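Long-range contacts in peptidoglycan recognition protein 3 (Branchiostoma belcheri tsingtauense, PDB 4Z8I), which probably recognises bacterial peptidoglycan and, as a zinc-containing N-acetylmuramoyl-L-alanine amidase, cleaves the amide bond joining its glycan strands to their stem peptides: residues P88-H93 / I159-M164; R121-I126 / E140-D145; S70-R75 / Q109-Q114; I92-G97 / T208-N213; P64-K69 / G136-G141. All blocks are in the same frame, centred on the assembly; numbering follows the deposited sequence.

Contact 1: P88-H93 / I159-M164; sequences PKVVIH and IGICFM. With ZN (zinc ion), chain B.
Strands 89-93 and 159-163 run parallel, their axes 4.6 Å apart at closest approach and 22° from aligned, in the central mixed sheet of the peptidoglycan recognition protein fold. Lys89, Val91 and His93 on one strand exchange five backbone hydrogen bonds with Ile159, Ile161 and Phe163 on the other, and these fix the register. Beta-branched Val90, Ile92, Ile159 and Ile161 suit extended strands and give the sheet one apolar face, over which helix 174-190 lies. On it Ile92 and Ile161 run alongside each other in the same direction, with Ile92 CD1 4.2 Å from Ile161 CB. Phe163 has CG on the backbone-N side, opposite its carbonyl carbon (chi1 -72°), and this swings the ring back until CE1 is 3.8 Å from Ile92 CG2. The edge of the same ring reaches the carbonyl of His93, with Phe163 CD1 3.6 Å from His93 O. Val91, His93 and Cys162 occupy the other face. There Gly160, lacking a side chain, lies at the edge of the imidazole, and Cys162 CB packs 3.8 Å from His93 CB. His93 NE2 is hydrogen-bonded to His150, while ND1 binds the zinc ion at 2.0 Å.

Contact 2: R121-I126 / E140-D145; sequences RGYSDI and EGRGWD
Arg142 reaches into the 121-126 loop and bonds two successive backbone carbonyls, those of Asp125 and Ile126. The chain is extended from CG to NE, long enough to cross between the loops, and arginine suits the place because one flat group offers several N-H donors. Arg142 NH2 donates almost straight (171°) to Asp125 O at 3.1 Å, with the oxygen in the guanidinium plane. Arg142 NE reaches Ile126 O at 2.9 Å along a more bent path. Both nitrogens come from above the planes of the carbonyls they meet. NH1 turns to the carbonyl of Arg147, and Tyr79 adds a cation-pi contact, so the group is held in rotation as well as position.

This buried part is completed by apolar packing, Ile126 CG2 resting 3.9 Å from Gly141 CA, where glycine allows close approach of the backbone. The Asp125 carboxylate runs alongside the arginine in the opposite direction, its plane within 9° of the guanidinium. Their charged atoms stay out of contact, and Asp125 OD2 instead forms a salt bridge with Lys69. The Asp125 torsion (chi1 -170°) sets the carboxylate beside its own carbonyl carbon, where OD1 accepts the N-H of the next residue, Ile126, and one from Gln114.

Toward solvent the contact thins. Tyr123 offers little more than CB, 3.9 Å from Arg142 NH2, its ring plane steeply inclined to the guanidinium, and exposed Ser124 barely grazes the same nitrogen. A buried arginine bonded to main-chain carbonyls thus staples the loop after helix 103-120 to that after strand 138-140 in the amidase fold of peptidoglycan recognition proteins.

Contact 3: S70-R75 / Q109-Q114; sequences SEWGSR and QVRNIQ
Gln114 NE2 is gripped from two residues: it donates to Ser74 OG at 3.0 Å, with the hydroxyl oxygen in the amide plane, and to Asp125 OD1 from a neighbouring loop. The other end of the amide is used too, since Gln114 OE1 accepts the N-H of Arg75 at 3.1 Å along a nearly straight path (173°). Glutamine suits this place because it both gives and accepts, and with CG opposite the backbone N (chi1 -177°) and an extended chain it spans from helix 103-120 to the loop. Ser74 OG in turn donates to Arg75 O, which fixes the hydroxyl as acceptor for the glutamine.

Beside this network Trp72 is packed on both faces. Val110 CG1 sits 3.3 Å from the centroid of the six-membered ring, a CH-pi contact directly over the face, while Ser74 CB lies on the opposite face. The Gln114 amide meets the ring edge, Trp72 CH2 being 3.5 Å from Gln114 NE2. The indole nitrogen bonds to Glu140 O.

Farther out Arg111, kinked midway along its chain, sends NH1 3.2 Å to Trp72 O, a carbonyl at the end of helix 69-72, whereas Arg75 turns its guanidinium to Asp119, in a salt bridge, and to Asn115. The positive phi of Gly73 and the probable bond from Ser74 N back to Lys69 O give the short helix a Schellman-like ending against helix 103-120.

Contact 4: I92-G97 / T208-N213; sequences IHHSAG and TACPGN. With ZN (zinc ion), chain B.
With chi1 of -165°, Cys210 points SG away from its own amide nitrogen toward the zinc ion, while His94, with chi1 of 80°, holds its ring across the 210-212 backbone. Together the segments build part of the His-His-Cys zinc site of the amidase fold: Cys210 SG binds the metal at 2.3 Å, beside His93, with His202 completing the protein ligands. Water 1 lies 1.9 Å from the zinc ion, in the place where amidases of this family are thought to activate water.

The sulfur has a second partner. His94 N donates to Cys210 SG at 3.1 Å and 165°, an N-H...S bond of the kind common around zinc-bound cysteines, which probably orients the thiolate from the end of strand 87-94. The edge of the His94 ring also meets this sulfur, and His94 CD2 lies 3.4 Å from Cys210 SG. One face of that imidazole is covered by the Pro211 carbonyl carbon and Gly212 N, the other by Ala96 N, so a flat side chain suits the slot between two backbones. His94 ND1 makes a weak hydrogen bond to Phe167 N.

A cis peptide precedes Pro211 and helps turn the chain sharply between metal ligand and helix. Gly212, at the N-cap position of helix 213-218, adopts a positive phi that favours glycine, and its N bonds back to Ala209 O. Pro211 CB rests 3.6 Å from Ile92 O.

Contact 5: P64-K69 / G136-G141; sequences PRIVSK and GNVYEG
Short parallel strands 66-67 and 138-140 form one margin of the central mixed sheet, strand 66-67 being outermost within the chain. Val67 carries the pairing: its N donates to Val138 O at 2.7 Å, and its carbonyl accepts Glu140 N at 3.0 Å. Before the pairing begins, water 2 donates to both Arg65 O and Gly136 O, bridging the two segments where their backbones do not bond directly.

The two faces of this margin are covered by different helices. Ile66 and Val138, with Pro64 CG 4.0 Å from Val138 CG2, turn toward helix 174-190. On the other face Val67 and Tyr139 lie side by side facing helix 103-120. Val67 CG2 sits over the tyrosine ring, 4.1 Å from its centroid in a CH-pi contact, the valine fitting its compact branches to the flat surface. Tyr139 OH finds its acceptor in Asp135.

Glu140 has CG opposite the backbone N (chi1 -176°), and its extended chain brings OE1 2.9 Å from Lys69 N, where helix 69-72 begins. Lys69 lays its methylenes across the glutamate, Lys69 CG beside Glu140 OE1 (3.3 Å), and carries its ammonium past it to Asp125 and Thr77. The glutamate therefore meets this lysine through its backbone amide and aliphatic stem rather than its charge. The first amides of this short helix have no carbonyl of a preceding turn to bond, so a carboxylate oxygen there is probably favourable.

Contacts 1, 4 and 5 all draw on the mixed sheet. Contact 1 joins two of its inner strands, and contact 5 lies at an edge, their centres about 14 Å apart. Contact 4 continues strand 87-94 past His93, shared with contact 1, to the zinc site, about 10 Å away between centres. Contacts 2 and 3 lie on the same side of the chain's centre, about 11 Å apart. Contacts 2, 3 and 5 touch one another through a salt bridge and probable hydrogen bonds, and 2 and 5 share Glu140 and Gly141. Along the chain 64-69 and 70-75 come first and 208-213 last. Contacts 1 and 4 thus carry metal ligands, while 2, 3 and 5 tie loops and helices to the sheet margin at strand 66-67.

Contact 1: P88-H93 / I159-M164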
# COMPACT_ATOMS: atom_id res chain seq x y z
N PRO A 88 9.62 -0.07 -11.49
CA PRO A 88 10.82 -0.62 -10.84
C PRO A 88 10.83 -0.41 -9.33
O PRO A 88 11.26 -1.30 -8.61
CB PRO A 88 11.96 0.20 -11.45
CG PRO A 88 11.42 0.76 -12.70
CD PRO A 88 9.97 0.97 -12.47
N LYS A 89 10.38 0.75 -8.86
CA LYS A 89 10.58 1.09 -7.46
C LYS A 89 9.42 1.81 -6.76
O LYS A 89 8.57 2.42 -7.41
CB LYS A 89 11.89 1.88 -7.30
CG LYS A 89 12.13 2.92 -8.38
CD LYS A 89 13.61 3.29 -8.48
CE LYS A 89 14.37 2.31 -9.36
NZ LYS A 89 15.78 2.74 -9.59
N VAL A 90 9.38 1.71 -5.43
CA VAL A 90 8.32 2.32 -4.63
C VAL A 90 8.92 3.32 -3.64
O VAL A 90 9.83 2.97 -2.88
CB VAL A 90 7.53 1.26 -3.85
CG1 VAL A 90 6.40 1.91 -3.07
CG2 VAL A 90 6.97 0.21 -4.79
N VAL A 91 8.42 4.55 -3.67
CA VAL A 91 8.93 5.60 -2.78
C VAL A 91 7.89 5.94 -1.71
O VAL A 91 6.72 6.16 -2.03
CB VAL A 91 9.31 6.87 -3.57
CG1 VAL A 91 9.93 7.90 -2.65
CG2 VAL A 91 10.27 6.53 -4.69
N ILE A 92 8.32 5.96 -0.46
CA ILE A 92 7.42 6.22 0.66
C ILE A 92 7.54 7.66 1.15
O ILE A 92 8.64 8.16 1.38
CB ILE A 92 7.68 5.24 1.82
CG1 ILE A 92 7.50 3.80 1.35
CG2 ILE A 92 6.74 5.53 2.99
CD1 ILE A 92 6.10 3.47 0.88
N HIS A 93 6.39 8.31 1.32
CA HIS A 93 6.36 9.71 1.73
C HIS A 93 5.56 9.89 3.02
O HIS A 93 4.75 9.03 3.37
CB HIS A 93 5.73 10.57 0.64
CG HIS A 93 6.56 10.69 -0.60
ND1 HIS A 93 7.47 11.71 -0.77
CD2 HIS A 93 6.63 9.93 -1.71
CE1 HIS A 93 8.06 11.57 -1.95
NE2 HIS A 93 7.57 10.50 -2.53
N ILE A 159 6.11 4.53 -8.03
CA ILE A 159 4.81 4.84 -7.48
C ILE A 159 5.06 5.57 -6.16
O ILE A 159 5.84 5.10 -5.32
CB ILE A 159 4.01 3.55 -7.21
CG1 ILE A 159 3.49 2.96 -8.53
CG2 ILE A 159 2.85 3.82 -6.27
CD1 ILE A 159 2.50 3.85 -9.25
N GLY A 160 4.43 6.73 -5.97
CA GLY A 160 4.58 7.48 -4.74
C GLY A 160 3.43 7.25 -3.78
O GLY A 160 2.28 7.57 -4.09
N ILE A 161 3.74 6.69 -2.62
CA ILE A 161 2.74 6.49 -1.57
C ILE A 161 3.02 7.43 -0.41
O ILE A 161 4.12 7.42 0.15
CB ILE A 161 2.75 5.05 -1.04
CG1 ILE A 161 2.48 4.06 -2.16
CG2 ILE A 161 1.71 4.90 0.07
CD1 ILE A 161 2.54 2.61 -1.73
N CYS A 162 2.03 8.23 -0.04
CA CYS A 162 2.21 9.19 1.05
C CYS A 162 1.31 8.90 2.24
O CYS A 162 0.09 8.90 2.11
CB CYS A 162 1.97 10.61 0.55
SG CYS A 162 2.11 11.86 1.83
N PHE A 163 1.91 8.65 3.40
CA PHE A 163 1.15 8.53 4.63
C PHE A 163 0.75 9.93 5.07
O PHE A 163 1.56 10.85 5.02
CB PHE A 163 1.99 7.87 5.72
CG PHE A 163 2.23 6.41 5.50
CD1 PHE A 163 3.14 5.98 4.54
CD2 PHE A 163 1.58 5.46 6.28
CE1 PHE A 163 3.36 4.63 4.35
CE2 PHE A 163 1.80 4.12 6.08
CZ PHE A 163 2.70 3.70 5.12
N MET A 164 -0.51 10.09 5.48
CA MET A 164 -0.97 11.40 5.93
C MET A 164 -0.70 11.62 7.42
O MET A 164 -1.36 11.02 8.27
CB MET A 164 -2.44 11.62 5.58
CG MET A 164 -2.66 11.82 4.09
SD MET A 164 -4.36 12.19 3.67
CE MET A 164 -5.16 10.67 4.15
ZN ZN B . 8.42 12.96 0.48
O HOH W 1 7.40 14.49 -0.17

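Contact 2: R121-I126 / E140-D145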
# COMPACT_ATOMS: atom_id res chain seq x y z
N ARG A 121 1.01 25.11 -5.60
CA ARG A 121 2.24 24.76 -6.30
C ARG A 121 2.06 24.64 -7.81
O ARG A 121 3.04 24.59 -8.55
CB ARG A 121 2.83 23.47 -5.72
CG ARG A 121 3.12 23.56 -4.23
CD ARG A 121 4.41 22.86 -3.85
NE ARG A 121 4.19 21.58 -3.19
CZ ARG A 121 5.16 20.80 -2.73
NH1 ARG A 121 6.43 21.16 -2.86
NH2 ARG A 121 4.86 19.65 -2.13
N GLY A 122 0.81 24.59 -8.27
CA GLY A 122 0.54 24.57 -9.70
C GLY A 122 0.62 23.21 -10.37
O GLY A 122 0.79 23.13 -11.59
N TYR A 123 0.49 22.14 -9.59
CA TYR A 123 0.51 20.79 -10.15
C TYR A 123 -0.76 20.55 -10.96
O TYR A 123 -1.77 21.24 -10.77
CB TYR A 123 0.62 19.74 -9.04
CG TYR A 123 1.93 19.71 -8.27
CD1 TYR A 123 2.90 20.69 -8.45
CD2 TYR A 123 2.20 18.69 -7.37
CE1 TYR A 123 4.09 20.65 -7.75
CE2 TYR A 123 3.38 18.64 -6.67
CZ TYR A 123 4.32 19.62 -6.86
OH TYR A 123 5.50 19.58 -6.16
N SER A 124 -0.71 19.58 -11.87
CA SER A 124 -1.88 19.22 -12.67
C SER A 124 -2.87 18.39 -11.85
O SER A 124 -4.04 18.25 -12.22
CB SER A 124 -1.46 18.44 -13.91
OG SER A 124 -0.55 19.18 -14.71
N ASP A 125 -2.38 17.84 -10.74
CA ASP A 125 -3.19 17.01 -9.85
C ASP A 125 -2.39 16.83 -8.57
O ASP A 125 -1.24 17.27 -8.49
CB ASP A 125 -3.46 15.65 -10.50
CG ASP A 125 -4.48 14.82 -9.73
OD1 ASP A 125 -5.11 15.36 -8.78
OD2 ASP A 125 -4.67 13.64 -10.07
N ILE A 126 -2.99 16.19 -7.56
CA ILE A 126 -2.28 15.85 -6.34
C ILE A 126 -1.06 14.99 -6.69
O ILE A 126 -1.15 14.09 -7.52
CB ILE A 126 -3.21 15.15 -5.32
CG1 ILE A 126 -2.51 14.92 -3.98
CG2 ILE A 126 -3.76 13.85 -5.88
CD1 ILE A 126 -3.44 14.43 -2.90
N GLU A 140 -6.94 7.29 -3.64
CA GLU A 140 -6.44 7.33 -5.01
C GLU A 140 -5.95 8.72 -5.39
O GLU A 140 -6.71 9.68 -5.38
CB GLU A 140 -7.54 6.89 -5.98
CG GLU A 140 -7.10 6.80 -7.44
CD GLU A 140 -8.27 6.57 -8.39
OE1 GLU A 140 -9.41 6.97 -8.04
OE2 GLU A 140 -8.05 6.00 -9.47
N GLY A 141 -4.67 8.81 -5.73
CA GLY A 141 -4.11 10.03 -6.28
C GLY A 141 -4.04 9.93 -7.79
O GLY A 141 -5.07 9.83 -8.45
N ARG A 142 -2.83 9.95 -8.33
CA ARG A 142 -2.65 9.82 -9.78
C ARG A 142 -2.78 8.37 -10.23
O ARG A 142 -2.85 8.08 -11.42
CB ARG A 142 -1.31 10.41 -10.22
CG ARG A 142 -1.17 11.88 -9.87
CD ARG A 142 0.08 12.52 -10.46
NE ARG A 142 0.12 13.94 -10.14
CZ ARG A 142 0.98 14.81 -10.67
NH1 ARG A 142 1.88 14.40 -11.56
NH2 ARG A 142 0.94 16.08 -10.31
N GLY A 143 -2.81 7.45 -9.26
CA GLY A 143 -3.06 6.05 -9.55
C GLY A 143 -1.86 5.25 -10.02
O GLY A 143 -0.72 5.69 -9.89
N TRP A 144 -2.14 4.07 -10.58
CA TRP A 144 -1.10 3.16 -11.03
C TRP A 144 -0.42 3.64 -12.30
O TRP A 144 0.78 3.47 -12.48
CB TRP A 144 -1.70 1.78 -11.32
CG TRP A 144 -2.39 1.15 -10.16
CD1 TRP A 144 -3.74 0.94 -10.02
CD2 TRP A 144 -1.78 0.62 -8.98
NE1 TRP A 144 -4.00 0.32 -8.82
CE2 TRP A 144 -2.82 0.12 -8.17
CE3 TRP A 144 -0.46 0.53 -8.53
CZ2 TRP A 144 -2.57 -0.47 -6.93
CZ3 TRP A 144 -0.22 -0.05 -7.30
CH2 TRP A 144 -1.26 -0.54 -6.51
N ASP A 145 -1.22 4.25 -13.18
CA ASP A 145 -0.83 4.41 -14.57
C ASP A 145 -0.25 5.78 -14.93
O ASP A 145 0.29 5.95 -16.02
CB ASP A 145 -2.02 4.08 -15.48
CG ASP A 145 -2.59 2.70 -15.21
OD1 ASP A 145 -1.83 1.83 -14.74
OD2 ASP A 145 -3.79 2.49 -15.47

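Contact 3: S70-R75 / Q109-Q114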
# COMPACT_ATOMS: atom_id res chain seq x y z
N SER A 70 -13.51 10.05 -6.87
CA SER A 70 -14.89 10.49 -6.76
C SER A 70 -15.46 10.25 -5.37
O SER A 70 -16.42 10.90 -4.96
CB SER A 70 -15.76 9.80 -7.81
OG SER A 70 -15.84 8.41 -7.55
N GLU A 71 -14.88 9.31 -4.64
CA GLU A 71 -15.35 9.00 -3.29
C GLU A 71 -14.80 9.95 -2.24
O GLU A 71 -15.49 10.27 -1.27
CB GLU A 71 -15.05 7.55 -2.91
CG GLU A 71 -15.82 6.52 -3.70
CD GLU A 71 -15.64 5.12 -3.16
OE1 GLU A 71 -14.86 4.34 -3.76
OE2 GLU A 71 -16.27 4.79 -2.13
N TRP A 72 -13.55 10.39 -2.41
CA TRP A 72 -12.98 11.35 -1.46
C TRP A 72 -13.21 12.80 -1.87
O TRP A 72 -12.81 13.72 -1.17
CB TRP A 72 -11.51 11.07 -1.12
CG TRP A 72 -10.50 11.11 -2.25
CD1 TRP A 72 -9.94 10.04 -2.89
CD2 TRP A 72 -9.88 12.28 -2.82
NE1 TRP A 72 -9.04 10.46 -3.84
CE2 TRP A 72 -8.98 11.83 -3.81
CE3 TRP A 72 -10.01 13.65 -2.60
CZ2 TRP A 72 -8.22 12.71 -4.58
CZ3 TRP A 72 -9.25 14.52 -3.36
CH2 TRP A 72 -8.37 14.05 -4.33
N GLY A 73 -13.87 12.99 -3.01
CA GLY A 73 -14.28 14.32 -3.43
C GLY A 73 -13.24 15.09 -4.22
O GLY A 73 -13.11 16.30 -4.06
N SER A 74 -12.51 14.38 -5.08
CA SER A 74 -11.50 15.02 -5.92
C SER A 74 -12.12 16.07 -6.82
O SER A 74 -13.29 15.97 -7.20
CB SER A 74 -10.80 13.97 -6.78
OG SER A 74 -9.89 14.57 -7.68
N ARG A 75 -11.34 17.10 -7.14
CA ARG A 75 -11.78 18.10 -8.09
C ARG A 75 -11.48 17.57 -9.48
O ARG A 75 -10.76 16.59 -9.63
CB ARG A 75 -11.05 19.43 -7.86
CG ARG A 75 -9.60 19.44 -8.32
CD ARG A 75 -9.11 20.86 -8.54
NE ARG A 75 -8.56 21.46 -7.33
CZ ARG A 75 -8.06 22.69 -7.26
NH1 ARG A 75 -7.59 23.15 -6.12
NH2 ARG A 75 -8.05 23.46 -8.34
N GLN A 109 -8.65 15.66 4.26
CA GLN A 109 -7.24 15.93 4.27
C GLN A 109 -6.63 15.77 2.89
O GLN A 109 -5.84 16.55 2.49
CB GLN A 109 -6.54 15.05 5.28
CG GLN A 109 -5.17 15.53 5.68
CD GLN A 109 -5.13 17.00 5.96
OE1 GLN A 109 -5.97 17.53 6.61
NE2 GLN A 109 -4.13 17.65 5.48
N VAL A 110 -7.04 14.76 2.17
CA VAL A 110 -6.61 14.55 0.79
C VAL A 110 -7.05 15.72 -0.10
O VAL A 110 -6.30 16.17 -0.96
CB VAL A 110 -7.16 13.23 0.22
CG1 VAL A 110 -6.79 13.10 -1.25
CG2 VAL A 110 -6.61 12.06 1.00
N ARG A 111 -8.28 16.20 0.11
CA ARG A 111 -8.80 17.33 -0.65
C ARG A 111 -7.93 18.58 -0.43
O ARG A 111 -7.63 19.32 -1.37
CB ARG A 111 -10.24 17.61 -0.23
CG ARG A 111 -11.26 17.48 -1.36
CD ARG A 111 -12.55 16.84 -0.89
NE ARG A 111 -13.09 17.48 0.31
CZ ARG A 111 -13.69 16.83 1.30
NH1 ARG A 111 -13.84 15.51 1.24
NH2 ARG A 111 -14.15 17.49 2.35
N ASN A 112 -7.52 18.78 0.82
CA ASN A 112 -6.62 19.86 1.18
C ASN A 112 -5.27 19.73 0.49
O ASN A 112 -4.76 20.70 -0.06
CB ASN A 112 -6.38 19.89 2.70
CG ASN A 112 -7.60 20.27 3.50
OD1 ASN A 112 -7.63 20.00 4.70
ND2 ASN A 112 -8.57 20.91 2.88
N ILE A 113 -4.70 18.53 0.53
CA ILE A 113 -3.41 18.29 -0.09
C ILE A 113 -3.47 18.54 -1.60
O ILE A 113 -2.56 19.14 -2.18
CB ILE A 113 -2.87 16.88 0.23
CG1 ILE A 113 -2.58 16.76 1.72
CG2 ILE A 113 -1.62 16.59 -0.57
CD1 ILE A 113 -1.99 15.43 2.14
N GLN A 114 -4.55 18.09 -2.22
CA GLN A 114 -4.76 18.31 -3.64
C GLN A 114 -4.84 19.80 -3.94
O GLN A 114 -4.18 20.29 -4.86
CB GLN A 114 -6.04 17.61 -4.12
CG GLN A 114 -6.29 17.72 -5.62
CD GLN A 114 -7.56 17.02 -6.06
OE1 GLN A 114 -8.65 17.33 -5.59
NE2 GLN A 114 -7.42 16.07 -6.98

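Contact 4: I92-G97 / T208-N213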
# COMPACT_ATOMS: atom_id res chain seq x y z
N ILE A 92 8.32 5.96 -0.46
CA ILE A 92 7.42 6.22 0.66
C ILE A 92 7.54 7.66 1.15
O ILE A 92 8.64 8.16 1.38
CB ILE A 92 7.68 5.24 1.82
CG1 ILE A 92 7.50 3.80 1.35
CG2 ILE A 92 6.74 5.53 2.99
CD1 ILE A 92 6.10 3.47 0.88
N HIS A 93 6.39 8.31 1.32
CA HIS A 93 6.36 9.71 1.73
C HIS A 93 5.56 9.89 3.02
O HIS A 93 4.75 9.03 3.37
CB HIS A 93 5.73 10.57 0.64
CG HIS A 93 6.56 10.69 -0.60
ND1 HIS A 93 7.47 11.71 -0.77
CD2 HIS A 93 6.63 9.93 -1.71
CE1 HIS A 93 8.06 11.57 -1.95
NE2 HIS A 93 7.57 10.50 -2.53
N HIS A 94 5.79 11.00 3.71
CA HIS A 94 4.87 11.43 4.76
C HIS A 94 4.31 12.81 4.41
O HIS A 94 4.93 13.57 3.68
CB HIS A 94 5.50 11.37 6.17
CG HIS A 94 6.39 12.53 6.50
ND1 HIS A 94 6.58 12.96 7.80
CD2 HIS A 94 7.15 13.34 5.72
CE1 HIS A 94 7.42 13.98 7.80
NE2 HIS A 94 7.78 14.23 6.55
N SER A 95 3.12 13.10 4.92
CA SER A 95 2.46 14.37 4.62
C SER A 95 3.19 15.53 5.29
O SER A 95 3.08 16.67 4.84
CB SER A 95 1.01 14.33 5.09
OG SER A 95 0.40 15.60 5.02
N ALA A 96 3.92 15.23 6.36
CA ALA A 96 4.47 16.25 7.26
C ALA A 96 3.37 17.22 7.66
O ALA A 96 3.58 18.43 7.73
CB ALA A 96 5.63 16.99 6.61
N GLY A 97 2.18 16.67 7.92
CA GLY A 97 1.01 17.46 8.26
C GLY A 97 0.06 16.72 9.18
O GLY A 97 0.47 15.89 10.00
N THR A 208 15.29 15.44 1.72
CA THR A 208 14.23 15.80 2.66
C THR A 208 14.37 14.99 3.94
O THR A 208 15.21 14.09 4.03
CB THR A 208 12.82 15.56 2.08
OG1 THR A 208 12.76 14.27 1.47
CG2 THR A 208 12.49 16.61 1.03
N ALA A 209 13.56 15.31 4.94
CA ALA A 209 13.45 14.48 6.13
C ALA A 209 12.32 13.48 5.92
O ALA A 209 12.08 12.61 6.76
CB ALA A 209 13.20 15.34 7.36
N CYS A 210 11.62 13.61 4.80
CA CYS A 210 10.56 12.68 4.42
C CYS A 210 11.15 11.28 4.28
O CYS A 210 12.24 11.13 3.72
CB CYS A 210 9.95 13.13 3.09
SG CYS A 210 8.36 12.39 2.66
N PRO A 211 10.44 10.25 4.76
CA PRO A 211 9.08 10.29 5.31
C PRO A 211 9.04 10.40 6.83
O PRO A 211 8.15 9.82 7.45
CB PRO A 211 8.54 8.92 4.91
CG PRO A 211 9.74 8.03 5.03
CD PRO A 211 10.94 8.87 4.66
N GLY A 212 9.99 11.12 7.42
CA GLY A 212 10.06 11.21 8.87
C GLY A 212 10.88 10.07 9.47
O GLY A 212 10.86 8.96 8.95
N ASN A 213 11.58 10.36 10.56
CA ASN A 213 12.49 9.39 11.18
C ASN A 213 11.89 8.02 11.52
O ASN A 213 12.41 7.00 11.08
CB ASN A 213 13.14 9.99 12.43
CG ASN A 213 14.22 11.00 12.11
OD1 ASN A 213 14.85 10.95 11.06
ND2 ASN A 213 14.44 11.94 13.03
ZN ZN B . 8.42 12.96 0.48
O HOH W 1 7.40 14.49 -0.17

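Contact 5: P64-K69 / G136-G141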
# COMPACT_ATOMS: atom_id res chain seq x y z
N PRO A 64 -6.35 -3.92 -0.68
CA PRO A 64 -7.09 -3.14 0.32
C PRO A 64 -8.16 -2.30 -0.36
O PRO A 64 -8.03 -2.03 -1.55
CB PRO A 64 -6.01 -2.22 0.89
CG PRO A 64 -5.10 -1.99 -0.26
CD PRO A 64 -5.06 -3.30 -1.02
N ARG A 65 -9.19 -1.89 0.37
CA ARG A 65 -10.20 -1.02 -0.24
C ARG A 65 -9.62 0.35 -0.54
O ARG A 65 -9.24 1.09 0.37
CB ARG A 65 -11.44 -0.90 0.64
CG ARG A 65 -12.53 0.00 0.05
CD ARG A 65 -12.89 -0.40 -1.38
NE ARG A 65 -13.74 0.61 -2.04
CZ ARG A 65 -15.05 0.49 -2.19
NH1 ARG A 65 -15.74 1.46 -2.79
NH2 ARG A 65 -15.68 -0.58 -1.75
N ILE A 66 -9.55 0.68 -1.83
CA ILE A 66 -9.05 1.98 -2.27
C ILE A 66 -10.21 2.95 -2.46
O ILE A 66 -11.11 2.71 -3.25
CB ILE A 66 -8.28 1.85 -3.60
CG1 ILE A 66 -7.12 0.86 -3.45
CG2 ILE A 66 -7.78 3.22 -4.05
CD1 ILE A 66 -6.43 0.53 -4.75
N VAL A 67 -10.18 4.05 -1.71
CA VAL A 67 -11.16 5.12 -1.87
C VAL A 67 -10.84 5.88 -3.15
O VAL A 67 -9.80 6.52 -3.26
CB VAL A 67 -11.12 6.10 -0.68
CG1 VAL A 67 -12.13 7.22 -0.88
CG2 VAL A 67 -11.39 5.37 0.62
N SER A 68 -11.74 5.81 -4.13
CA SER A 68 -11.51 6.45 -5.42
C SER A 68 -11.60 7.97 -5.31
O SER A 68 -12.10 8.50 -4.32
CB SER A 68 -12.49 5.95 -6.47
OG SER A 68 -13.80 6.45 -6.23
N LYS A 69 -11.12 8.65 -6.35
CA LYS A 69 -11.12 10.11 -6.38
C LYS A 69 -12.53 10.69 -6.23
O LYS A 69 -12.73 11.69 -5.54
CB LYS A 69 -10.47 10.62 -7.67
CG LYS A 69 -9.01 10.20 -7.82
CD LYS A 69 -8.11 11.37 -8.18
CE LYS A 69 -8.29 11.80 -9.63
NZ LYS A 69 -7.18 12.68 -10.07
N GLY A 136 -6.69 3.75 8.19
CA GLY A 136 -6.39 2.45 7.62
C GLY A 136 -6.80 2.32 6.17
O GLY A 136 -6.70 1.24 5.59
N ASN A 137 -7.25 3.42 5.58
CA ASN A 137 -7.68 3.40 4.19
C ASN A 137 -6.61 3.88 3.21
O ASN A 137 -5.69 4.61 3.58
CB ASN A 137 -8.95 4.24 4.01
CG ASN A 137 -10.18 3.56 4.57
OD1 ASN A 137 -10.42 2.38 4.30
ND2 ASN A 137 -10.97 4.29 5.34
N VAL A 138 -6.74 3.45 1.96
CA VAL A 138 -5.90 3.95 0.87
C VAL A 138 -6.74 4.88 -0.00
O VAL A 138 -7.90 4.59 -0.30
CB VAL A 138 -5.34 2.80 0.02
CG1 VAL A 138 -4.37 3.34 -1.03
CG2 VAL A 138 -4.64 1.79 0.90
N TYR A 139 -6.15 6.00 -0.41
CA TYR A 139 -6.84 6.98 -1.24
C TYR A 139 -6.14 7.15 -2.59
O TYR A 139 -4.91 7.14 -2.67
CB TYR A 139 -6.96 8.32 -0.50
CG TYR A 139 -7.80 8.23 0.75
CD1 TYR A 139 -7.27 7.75 1.93
CD2 TYR A 139 -9.14 8.62 0.74
CE1 TYR A 139 -8.04 7.65 3.08
CE2 TYR A 139 -9.92 8.53 1.87
CZ TYR A 139 -9.36 8.04 3.04
OH TYR A 139 -10.12 7.95 4.18
N GLU A 140 -6.94 7.29 -3.64
CA GLU A 140 -6.44 7.33 -5.01
C GLU A 140 -5.95 8.72 -5.39
O GLU A 140 -6.71 9.68 -5.38
CB GLU A 140 -7.54 6.89 -5.98
CG GLU A 140 -7.10 6.80 -7.44
CD GLU A 140 -8.27 6.57 -8.39
OE1 GLU A 140 -9.41 6.97 -8.04
OE2 GLU A 140 -8.05 6.00 -9.47
N GLY A 141 -4.67 8.81 -5.73
CA GLY A 141 -4.11 10.03 -6.28
C GLY A 141 -4.04 9.93 -7.79
O GLY A 141 -5.07 9.83 -8.45
O HOH W 2 -7.55 0.31 2.98